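Local coordinates for protein aclacinomycin-N/aclacinomycin-A oxidase (Streptomyces galilaeus, PDB 2IPI) that oxidises the terminal sugar of aclacinomycin antibiotics in two successive steps, turning aclacinomycin N into A and then Y, with a doubly covalently attached FAD and molecular oxygen, at residues Tyr367-Trp372 with Pro458-Glu463; Ala412-Asp417 with Tyr490-Tyr495; Leu260-Phe265 with Thr379-Leu384. All blocks are in the same frame, centred on the assembly; numbering follows the deposited sequence.

Interaction 1: residues Tyr367-Trp372 with Pro458-Glu463; sequences YLRKPW and PDDRTE
A single beta bridge, between Leu368 at the end of edge strand 360-368 and Thr462 in the loop that follows helix 434-448, joins this loop to the rim of the seven-stranded antiparallel sheet of the substrate domain. Glu463 N donates to Tyr367 O over 3.0 Å, from above the carbonyl plane. Beyond the bridge, Arg461 O takes two backbone donors, Arg369 N at 2.6 Å and Lys370 N at 3.2 Å, both from the same face of its plane, so one carbonyl holds the chain as it leaves the strand. An Asx turn shapes the opposing loop: in the conformer described, Asp459 OD1 accepts from Arg461 N and Thr462 N. Asp460, exposed to solvent, joins Arg369 and Lys370 in a salt-bridge network, one carboxylate oxygen to each. Lys370 NZ meets Asp460 OD1 at 2.6 Å, whereas the bond from Arg369 NH1 to Asp460 OD2, seen in one of two conformers of Arg369, is weak at 3.2 Å, with the guanidinium and carboxylate planes 82° apart. The chain of Arg461, bent at chi3 (94°), brings NH2 to Pro371 O at 2.7 Å, nearly in the guanidinium plane, while Lys370 CB lies 3.8 Å above one face of that group, toward its rim. Carbon atoms also meet, Tyr367 CB with Glu463 CB and Arg369 CG with Glu463 CG. Polar ends find partners beyond the two segments: Arg369 NH2 bonds to Asp417 and Tyr367 OH to Lys421. Leu368 turns away from the loop and packs on Val422 of strand 420-428, and Trp372, with Leu368 CD1 over the centre of one ring face, reaches Val422 and Met424 of that strand and Ile269 of helix 262-278.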
loop_
_atom_site.group_PDB
_atom_site.type_symbol
_atom_site.label_atom_id
_atom_site.label_comp_id
_atom_site.label_asym_id
_atom_site.label_seq_id
_atom_site.Cartn_x
_atom_site.Cartn_y
_atom_site.Cartn_z
ATOM N N TYR A 367 -8.330 8.912 0.248
ATOM C CA TYR A 367 -8.460 9.037 1.686
ATOM C C TYR A 367 -9.691 9.878 2.039
ATOM O O TYR A 367 -9.756 11.044 1.647
ATOM C CB TYR A 367 -7.237 9.711 2.317
ATOM C CG TYR A 367 -6.006 8.853 2.447
ATOM C CD1 TYR A 367 -5.932 7.870 3.435
ATOM C CD2 TYR A 367 -4.915 9.007 1.610
ATOM C CE1 TYR A 367 -4.810 7.088 3.557
ATOM C CE2 TYR A 367 -3.778 8.221 1.721
ATOM C CZ TYR A 367 -3.734 7.258 2.708
ATOM O OH TYR A 367 -2.631 6.452 2.862
ATOM N N LEU A 368 -10.681 9.335 2.749
ATOM C CA LEU A 368 -11.859 10.136 3.072
ATOM C C LEU A 368 -11.772 10.711 4.486
ATOM O O LEU A 368 -11.520 9.968 5.438
ATOM C CB LEU A 368 -13.170 9.348 2.984
ATOM C CG LEU A 368 -13.481 8.567 1.711
ATOM C CD1 LEU A 368 -14.792 7.788 1.820
ATOM C CD2 LEU A 368 -13.520 9.484 0.506
ATOM N N ARG A 369 -12.024 11.998 4.640
ATOM C CA ARG A 369 -12.080 12.606 5.962
ATOM C C ARG A 369 -13.481 12.545 6.552
ATOM O O ARG A 369 -13.646 12.546 7.774
ATOM C CB ARG A 369 -11.640 14.064 5.932
ATOM C CG ARG A 369 -10.150 14.284 6.114
ATOM C CD ARG A 369 -9.870 15.790 6.154
ATOM N NE ARG A 369 -9.715 16.250 7.532
ATOM C CZ ARG A 369 -10.191 17.408 8.005
ATOM N NH1 ARG A 369 -10.937 18.269 7.233
ATOM N NH2 ARG A 369 -9.954 17.686 9.288
ATOM N N LYS A 370 -14.459 12.507 5.657
ATOM C CA LYS A 370 -15.875 12.404 5.995
ATOM C C LYS A 370 -16.567 11.479 4.996
ATOM O O LYS A 370 -16.047 11.261 3.900
ATOM C CB LYS A 370 -16.538 13.778 5.983
ATOM C CG LYS A 370 -16.095 14.727 7.071
ATOM C CD LYS A 370 -16.137 16.194 6.644
ATOM C CE LYS A 370 -17.303 16.993 7.169
ATOM N NZ LYS A 370 -16.980 18.052 8.170
ATOM N N PRO A 371 -17.723 10.919 5.342
ATOM C CA PRO A 371 -18.354 9.916 4.472
ATOM C C PRO A 371 -18.662 10.453 3.076
ATOM O O PRO A 371 -18.638 11.665 2.868
ATOM C CB PRO A 371 -19.671 9.634 5.200
ATOM C CG PRO A 371 -19.412 9.990 6.622
ATOM C CD PRO A 371 -18.527 11.203 6.537
ATOM N N TRP A 372 -18.952 9.585 2.108
ATOM C CA TRP A 372 -19.405 10.013 0.790
ATOM C C TRP A 372 -20.638 10.913 0.912
ATOM O O TRP A 372 -21.305 10.892 1.955
ATOM C CB TRP A 372 -19.771 8.815 -0.064
ATOM C CG TRP A 372 -18.741 7.785 -0.366
ATOM C CD1 TRP A 372 -18.729 6.475 0.036
ATOM C CD2 TRP A 372 -17.557 7.960 -1.150
ATOM N NE1 TRP A 372 -17.608 5.842 -0.452
ATOM C CE2 TRP A 372 -16.875 6.729 -1.179
ATOM C CE3 TRP A 372 -17.024 9.069 -1.820
ATOM C CZ2 TRP A 372 -15.671 6.557 -1.864
ATOM C CZ3 TRP A 372 -15.834 8.887 -2.493
ATOM C CH2 TRP A 372 -15.176 7.658 -2.514
ATOM N N PRO A 458 -7.200 17.206 -1.059
ATOM C CA PRO A 458 -7.229 17.384 0.398
ATOM C C PRO A 458 -7.945 18.690 0.762
ATOM O O PRO A 458 -7.497 19.775 0.383
ATOM C CB PRO A 458 -5.751 17.416 0.783
ATOM C CG PRO A 458 -5.042 16.721 -0.343
ATOM C CD PRO A 458 -5.835 17.035 -1.590
ATOM N N ASP A 459 -9.035 18.519 1.483
ATOM C CA ASP A 459 -9.931 19.557 1.970
ATOM C C ASP A 459 -10.689 19.017 3.179
ATOM O O ASP A 459 -10.219 18.065 3.820
ATOM C CB ASP A 459 -10.874 20.025 0.861
ATOM C CG ASP A 459 -11.610 18.895 0.174
ATOM O OD1 ASP A 459 -12.092 17.985 0.871
ATOM O OD2 ASP A 459 -11.703 18.900 -1.071
ATOM N N ASP A 460 -11.845 19.580 3.516
ATOM C CA ASP A 460 -12.538 19.118 4.704
ATOM C C ASP A 460 -13.144 17.731 4.526
ATOM O O ASP A 460 -13.658 17.148 5.482
ATOM C CB ASP A 460 -13.655 20.093 5.121
ATOM C CG ASP A 460 -14.052 19.812 6.568
ATOM O OD1 ASP A 460 -15.026 19.052 6.807
ATOM O OD2 ASP A 460 -13.362 20.348 7.464
ATOM N N ARG A 461 -13.102 17.203 3.303
ATOM C CA ARG A 461 -13.752 15.938 3.016
ATOM C C ARG A 461 -12.806 14.796 2.675
ATOM O O ARG A 461 -13.176 13.655 2.955
ATOM C CB ARG A 461 -14.757 16.108 1.857
ATOM C CG ARG A 461 -16.020 16.838 2.344
ATOM C CD ARG A 461 -17.216 16.409 1.501
ATOM N NE ARG A 461 -17.970 15.310 2.090
ATOM C CZ ARG A 461 -18.820 15.358 3.101
ATOM N NH1 ARG A 461 -19.068 16.505 3.712
ATOM N NH2 ARG A 461 -19.411 14.224 3.489
ATOM N N THR A 462 -11.648 15.080 2.096
ATOM C CA THR A 462 -10.676 14.054 1.759
ATOM C C THR A 462 -9.259 14.495 2.159
ATOM O O THR A 462 -9.080 15.618 2.605
ATOM C CB THR A 462 -10.638 13.670 0.270
ATOM O OG1 THR A 462 -9.684 14.469 -0.447
ATOM C CG2 THR A 462 -11.991 13.897 -0.387
ATOM N N GLU A 463 -8.291 13.609 1.992
ATOM C CA GLU A 463 -6.883 13.887 2.265
ATOM C C GLU A 463 -6.006 13.381 1.126
ATOM O O GLU A 463 -4.868 12.936 1.311
ATOM C CB GLU A 463 -6.464 13.223 3.579
ATOM C CG GLU A 463 -6.581 14.119 4.780
ATOM C CD GLU A 463 -5.782 13.702 5.992
ATOM O OE1 GLU A 463 -5.008 14.555 6.482
ATOM O OE2 GLU A 463 -5.914 12.549 6.439
HETATM O O HOH W 1 -15.684 12.534 1.600
#

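Interaction 2: residues Ala412-Asp417 with Tyr490-Tyr495; sequences ATAQRD and YYKGNY
The end of helix 486-491, in the berberine-like C-terminal region, meets the loop between strands 391-398 and 420-428, where Gln415 is the centre of an inverse gamma turn. Van der Waals contact comes chiefly from Ala414, whose CB sits 3.5 Å from Tyr491 O and 3.7 Å from Asn494 ND2. Lys492, which leaves the helix with positive phi (44°), brings its CD to 4.3 Å from Ala414 CB and also lies beside Gln415 CG. Asn494 ND2 additionally packs at 3.8 Å from Ala412 CA, and its hydrogen bond goes to Glu408 O. Ala412 O lies near the plane of the Tyr491 ring, at its edge.

Other polar ends of the helix residues are held outside the two segments: Lys492 NZ pairs with Glu463, Tyr490 OH bonds to the backbone O of Tyr469, an active-site proton acceptor, and Tyr491 OH to Gly214 O.

Polar linkage across the contact is carried by a water, a single molecule that spans the loop backbone and the last turn of the helix. It accepts from Ala414 N at 2.9 Å and donates to Ala412 O at 3.3 Å and to Tyr490 O at 3.1 Å.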
loop_
_atom_site.group_PDB
_atom_site.type_symbol
_atom_site.label_atom_id
_atom_site.label_comp_id
_atom_site.label_asym_id
_atom_site.label_seq_id
_atom_site.Cartn_x
_atom_site.Cartn_y
_atom_site.Cartn_z
ATOM N N ALA A 412 6.634 10.936 6.739
ATOM C CA ALA A 412 6.387 11.318 5.362
ATOM C C ALA A 412 5.113 10.647 4.837
ATOM O O ALA A 412 4.882 10.557 3.634
ATOM C CB ALA A 412 7.552 11.011 4.425
ATOM N N THR A 413 4.323 10.150 5.776
ATOM C CA THR A 413 2.928 9.804 5.559
ATOM C C THR A 413 2.062 10.858 6.263
ATOM O O THR A 413 1.887 10.826 7.490
ATOM C CB THR A 413 2.494 8.422 6.061
ATOM O OG1 THR A 413 2.442 8.393 7.481
ATOM C CG2 THR A 413 3.503 7.382 5.639
ATOM N N ALA A 414 1.583 11.772 5.428
ATOM C CA ALA A 414 0.890 12.950 5.927
ATOM C C ALA A 414 -0.538 12.661 6.359
ATOM O O ALA A 414 -1.028 13.231 7.333
ATOM C CB ALA A 414 0.887 14.033 4.852
ATOM N N GLN A 415 -1.216 11.783 5.642
ATOM C CA GLN A 415 -2.649 11.595 5.863
ATOM C C GLN A 415 -2.944 11.036 7.241
ATOM O O GLN A 415 -3.048 9.837 7.441
ATOM C CB GLN A 415 -3.197 10.683 4.759
ATOM C CG GLN A 415 -3.229 11.355 3.396
ATOM C CD GLN A 415 -1.976 11.142 2.573
ATOM O OE1 GLN A 415 -1.872 11.623 1.433
ATOM N NE2 GLN A 415 -1.001 10.409 3.115
ATOM N N ARG A 416 -3.082 11.916 8.236
ATOM C CA ARG A 416 -3.307 11.428 9.596
ATOM C C ARG A 416 -4.643 11.868 10.167
ATOM O O ARG A 416 -4.753 12.071 11.374
ATOM C CB ARG A 416 -2.140 11.867 10.500
ATOM C CG ARG A 416 -0.807 11.322 10.002
ATOM C CD ARG A 416 -0.673 9.809 10.157
ATOM N NE ARG A 416 0.719 9.410 9.928
ATOM C CZ ARG A 416 1.303 8.353 10.492
ATOM N NH1 ARG A 416 0.616 7.584 11.319
ATOM N NH2 ARG A 416 2.578 8.084 10.215
ATOM N N ASP A 417 -5.689 12.005 9.349
ATOM C CA ASP A 417 -7.000 12.333 9.953
ATOM C C ASP A 417 -8.098 11.903 8.973
ATOM O O ASP A 417 -9.003 12.677 8.679
ATOM C CB ASP A 417 -7.104 13.795 10.334
ATOM C CG ASP A 417 -8.385 14.248 10.995
ATOM O OD1 ASP A 417 -8.975 15.261 10.558
ATOM O OD2 ASP A 417 -8.871 13.624 11.964
ATOM N N TYR A 490 -0.717 13.540 -3.144
ATOM C CA TYR A 490 -0.154 12.399 -2.416
ATOM C C TYR A 490 0.503 12.763 -1.092
ATOM O O TYR A 490 0.546 11.944 -0.162
ATOM C CB TYR A 490 0.869 11.706 -3.320
ATOM C CG TYR A 490 0.325 10.755 -4.345
ATOM C CD1 TYR A 490 0.608 10.943 -5.695
ATOM C CD2 TYR A 490 -0.478 9.663 -4.031
ATOM C CE1 TYR A 490 0.129 10.093 -6.680
ATOM C CE2 TYR A 490 -0.963 8.804 -5.004
ATOM C CZ TYR A 490 -0.666 9.017 -6.328
ATOM O OH TYR A 490 -1.143 8.164 -7.313
ATOM N N TYR A 491 1.096 13.942 -0.945
ATOM C CA TYR A 491 1.910 14.236 0.226
ATOM C C TYR A 491 1.485 15.473 1.002
ATOM O O TYR A 491 2.123 15.767 2.030
ATOM C CB TYR A 491 3.370 14.479 -0.212
ATOM C CG TYR A 491 4.040 13.424 -1.038
ATOM C CD1 TYR A 491 4.383 12.181 -0.498
ATOM C CD2 TYR A 491 4.352 13.637 -2.367
ATOM C CE1 TYR A 491 5.007 11.215 -1.276
ATOM C CE2 TYR A 491 4.968 12.687 -3.146
ATOM C CZ TYR A 491 5.297 11.472 -2.592
ATOM O OH TYR A 491 5.910 10.560 -3.407
ATOM N N LYS A 492 0.482 16.210 0.541
ATOM C CA LYS A 492 0.051 17.468 1.129
ATOM C C LYS A 492 1.230 18.357 1.485
ATOM O O LYS A 492 2.169 18.444 0.697
ATOM C CB LYS A 492 -0.819 17.197 2.366
ATOM C CG LYS A 492 -2.048 16.367 1.962
ATOM C CD LYS A 492 -2.658 15.698 3.189
ATOM C CE LYS A 492 -3.328 16.701 4.114
ATOM N NZ LYS A 492 -4.777 16.469 4.360
ATOM N N GLY A 493 1.231 19.016 2.638
ATOM C CA GLY A 493 2.289 19.946 2.985
ATOM C C GLY A 493 3.666 19.352 3.171
ATOM O O GLY A 493 4.609 20.070 3.507
ATOM N N ASN A 494 3.802 18.042 2.988
ATOM C CA ASN A 494 5.069 17.362 3.239
ATOM C C ASN A 494 6.012 17.370 2.058
ATOM O O ASN A 494 7.199 17.066 2.233
ATOM C CB ASN A 494 4.787 15.913 3.665
ATOM C CG ASN A 494 4.598 15.829 5.168
ATOM O OD1 ASN A 494 4.598 16.835 5.881
ATOM N ND2 ASN A 494 4.438 14.595 5.657
ATOM N N TYR A 495 5.527 17.696 0.872
ATOM C CA TYR A 495 6.328 17.635 -0.331
ATOM C C TYR A 495 7.598 18.479 -0.341
ATOM O O TYR A 495 8.627 17.955 -0.809
ATOM C CB TYR A 495 5.500 18.083 -1.548
ATOM C CG TYR A 495 6.094 17.682 -2.876
ATOM C CD1 TYR A 495 6.382 18.666 -3.823
ATOM C CD2 TYR A 495 6.360 16.354 -3.201
ATOM C CE1 TYR A 495 6.924 18.316 -5.042
ATOM C CE2 TYR A 495 6.899 16.005 -4.427
ATOM C CZ TYR A 495 7.184 16.998 -5.348
ATOM O OH TYR A 495 7.716 16.690 -6.583
HETATM O O HOH W 2 1.827 11.257 2.609
#

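Interaction 3: residues Leu260-Phe265 with Thr379-Leu384; sequences LTEEAF and TLYRHL
Tyr381 and Phe265 are brought together by matching first torsions, each ring carbon CG standing anti to its own backbone N (chi1 -176° and 178°), which sends each side chain toward the facing helix. The tyrosine presents its edge to the phenylalanine face in an offset edge-to-face pair, centroids 5.2 Å apart and planes at 66°; the closest carbons are Tyr381 CD1 and Phe265 CG, at 3.3 Å. Glu262 lies over a face of the tyrosine ring: its CA is 3.5 Å from the Tyr381 centroid and almost on the ring normal, a CH-pi contact, and its CG reaches Tyr381 CD2 at 3.3 Å. The ring thus lies against the first turn of helix 262-278, and its OH arrives at the residues leading into that turn, giving Leu260 O a weak hydrogen bond at 3.4 Å. Farther along the phenylalanine, Leu380 CB lies at the ring edge, 4.0 Å from Phe265 CE2, and Leu384 CD1 touches Phe265 CZ. Trp257 also meets the Tyr381 ring. The arrangement is an aromatic helix-helix interface, in which the start of helix 262-278 is joined to helix 374-385 beside the seven-stranded sheet.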
loop_
_atom_site.group_PDB
_atom_site.type_symbol
_atom_site.label_atom_id
_atom_site.label_comp_id
_atom_site.label_asym_id
_atom_site.label_seq_id
_atom_site.Cartn_x
_atom_site.Cartn_y
_atom_site.Cartn_z
ATOM N N LEU A 260 -30.909 -6.011 -4.061
ATOM C CA LEU A 260 -30.408 -4.684 -3.742
ATOM C C LEU A 260 -31.103 -3.625 -4.593
ATOM O O LEU A 260 -31.246 -3.787 -5.802
ATOM C CB LEU A 260 -28.889 -4.610 -3.929
ATOM C CG LEU A 260 -28.107 -5.208 -2.749
ATOM C CD1 LEU A 260 -26.622 -5.259 -3.067
ATOM C CD2 LEU A 260 -28.389 -4.413 -1.484
ATOM N N THR A 261 -31.511 -2.571 -3.911
ATOM C CA THR A 261 -32.157 -1.413 -4.510
ATOM C C THR A 261 -31.230 -0.213 -4.383
ATOM O O THR A 261 -30.338 -0.237 -3.524
ATOM C CB THR A 261 -33.513 -1.082 -3.853
ATOM O OG1 THR A 261 -34.055 -2.227 -3.178
ATOM C CG2 THR A 261 -34.510 -0.686 -4.934
ATOM N N GLU A 262 -31.429 0.812 -5.206
ATOM C CA GLU A 262 -30.594 2.003 -5.048
ATOM C C GLU A 262 -30.743 2.526 -3.625
ATOM O O GLU A 262 -29.761 2.875 -2.957
ATOM C CB GLU A 262 -30.951 3.073 -6.079
ATOM C CG GLU A 262 -29.803 4.065 -6.234
ATOM C CD GLU A 262 -30.260 5.460 -6.575
ATOM O OE1 GLU A 262 -29.727 6.416 -5.973
ATOM O OE2 GLU A 262 -31.142 5.580 -7.452
ATOM N N GLU A 263 -32.000 2.561 -3.180
ATOM C CA GLU A 263 -32.257 3.030 -1.825
ATOM C C GLU A 263 -31.568 2.188 -0.754
ATOM O O GLU A 263 -30.960 2.755 0.163
ATOM C CB GLU A 263 -33.758 3.081 -1.493
ATOM C CG GLU A 263 -34.721 2.586 -2.538
ATOM C CD GLU A 263 -35.942 3.458 -2.739
ATOM O OE1 GLU A 263 -36.691 3.657 -1.753
ATOM O OE2 GLU A 263 -36.163 3.955 -3.869
ATOM N N ALA A 264 -31.652 0.859 -0.785
ATOM C CA ALA A 264 -30.997 0.096 0.284
ATOM C C ALA A 264 -29.473 0.207 0.186
ATOM O O ALA A 264 -28.818 0.345 1.225
ATOM C CB ALA A 264 -31.403 -1.363 0.288
ATOM N N PHE A 265 -28.885 0.149 -1.005
ATOM C CA PHE A 265 -27.433 0.300 -1.166
ATOM C C PHE A 265 -26.959 1.569 -0.468
ATOM O O PHE A 265 -25.969 1.570 0.263
ATOM C CB PHE A 265 -27.071 0.340 -2.646
ATOM C CG PHE A 265 -25.620 0.531 -3.044
ATOM C CD1 PHE A 265 -24.804 -0.570 -3.271
ATOM C CD2 PHE A 265 -25.075 1.796 -3.206
ATOM C CE1 PHE A 265 -23.479 -0.424 -3.650
ATOM C CE2 PHE A 265 -23.746 1.954 -3.573
ATOM C CZ PHE A 265 -22.948 0.842 -3.783
ATOM N N THR A 379 -23.615 7.906 -7.494
ATOM C CA THR A 379 -22.643 7.708 -8.564
ATOM C C THR A 379 -22.137 6.270 -8.507
ATOM O O THR A 379 -22.061 5.559 -9.509
ATOM C CB THR A 379 -21.451 8.676 -8.445
ATOM O OG1 THR A 379 -21.875 10.018 -8.735
ATOM C CG2 THR A 379 -20.363 8.343 -9.448
ATOM N N LEU A 380 -21.813 5.868 -7.282
ATOM C CA LEU A 380 -21.376 4.531 -6.936
ATOM C C LEU A 380 -22.399 3.500 -7.400
ATOM O O LEU A 380 -22.094 2.621 -8.207
ATOM C CB LEU A 380 -21.168 4.417 -5.422
ATOM C CG LEU A 380 -19.761 4.094 -4.918
ATOM C CD1 LEU A 380 -18.716 4.285 -5.999
ATOM C CD2 LEU A 380 -19.417 4.945 -3.706
ATOM N N TYR A 381 -23.628 3.601 -6.902
ATOM C CA TYR A 381 -24.637 2.610 -7.269
ATOM C C TYR A 381 -24.828 2.525 -8.779
ATOM O O TYR A 381 -24.820 1.423 -9.340
ATOM C CB TYR A 381 -25.976 2.900 -6.578
ATOM C CG TYR A 381 -27.022 1.837 -6.856
ATOM C CD1 TYR A 381 -27.084 0.711 -6.041
ATOM C CD2 TYR A 381 -27.934 1.931 -7.892
ATOM C CE1 TYR A 381 -28.022 -0.274 -6.270
ATOM C CE2 TYR A 381 -28.882 0.951 -8.125
ATOM C CZ TYR A 381 -28.921 -0.154 -7.304
ATOM O OH TYR A 381 -29.849 -1.149 -7.509
ATOM N N ARG A 382 -25.030 3.640 -9.478
ATOM C CA ARG A 382 -25.329 3.540 -10.912
ATOM C C ARG A 382 -24.210 2.866 -11.688
ATOM O O ARG A 382 -24.413 2.029 -12.576
ATOM C CB ARG A 382 -25.587 4.919 -11.508
ATOM C CG ARG A 382 -26.376 4.915 -12.814
ATOM C CD ARG A 382 -26.387 6.340 -13.377
ATOM N NE ARG A 382 -26.392 7.342 -12.302
ATOM C CZ ARG A 382 -25.482 8.288 -12.141
ATOM N NH1 ARG A 382 -24.470 8.375 -12.985
ATOM N NH2 ARG A 382 -25.519 9.170 -11.157
ATOM N N HIS A 383 -22.972 3.257 -11.383
ATOM C CA HIS A 383 -21.853 2.661 -12.122
ATOM C C HIS A 383 -21.606 1.229 -11.703
ATOM O O HIS A 383 -21.074 0.407 -12.460
ATOM C CB HIS A 383 -20.597 3.493 -11.903
ATOM C CG HIS A 383 -20.368 4.468 -13.023
ATOM N ND1 HIS A 383 -20.814 5.769 -12.985
ATOM C CD2 HIS A 383 -19.749 4.313 -14.210
ATOM C CE1 HIS A 383 -20.472 6.373 -14.103
ATOM N NE2 HIS A 383 -19.821 5.520 -14.870
ATOM N N LEU A 384 -21.996 0.897 -10.462
ATOM C CA LEU A 384 -21.732 -0.505 -10.099
ATOM C C LEU A 384 -22.884 -1.353 -10.624
ATOM O O LEU A 384 -22.663 -2.452 -11.111
ATOM C CB LEU A 384 -21.493 -0.639 -8.600
ATOM C CG LEU A 384 -20.113 -0.185 -8.093
ATOM C CD1 LEU A 384 -20.085 -0.016 -6.580
ATOM C CD2 LEU A 384 -19.030 -1.150 -8.545
#

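How the interactions relate
Interactions 1 and 2 form one continuous region, their centres about 13 Å apart. Two salt bridges join them, Glu463 OE1 to Lys492 NZ and Arg369 NH2 to Asp417 OD1, each 2.9 Å, while Gln415 CG packs 3.4 Å from Tyr367 CD2. This region lies near the flavin: the Tyr367 side chain is about 7 Å from both FAD and the Tyr469 side chain, and the Tyr490 side chain about 5 Å from the latter. Interaction 3 lies farther out, its centre about 21 Å from that of interaction 1, where Trp372 NE1 packs 3.8 Å from Leu380 CD2; the Leu384 side chain remains about 11 Å from the bound aclacinomycin-type ligand. Interactions 2 and 3 do not touch.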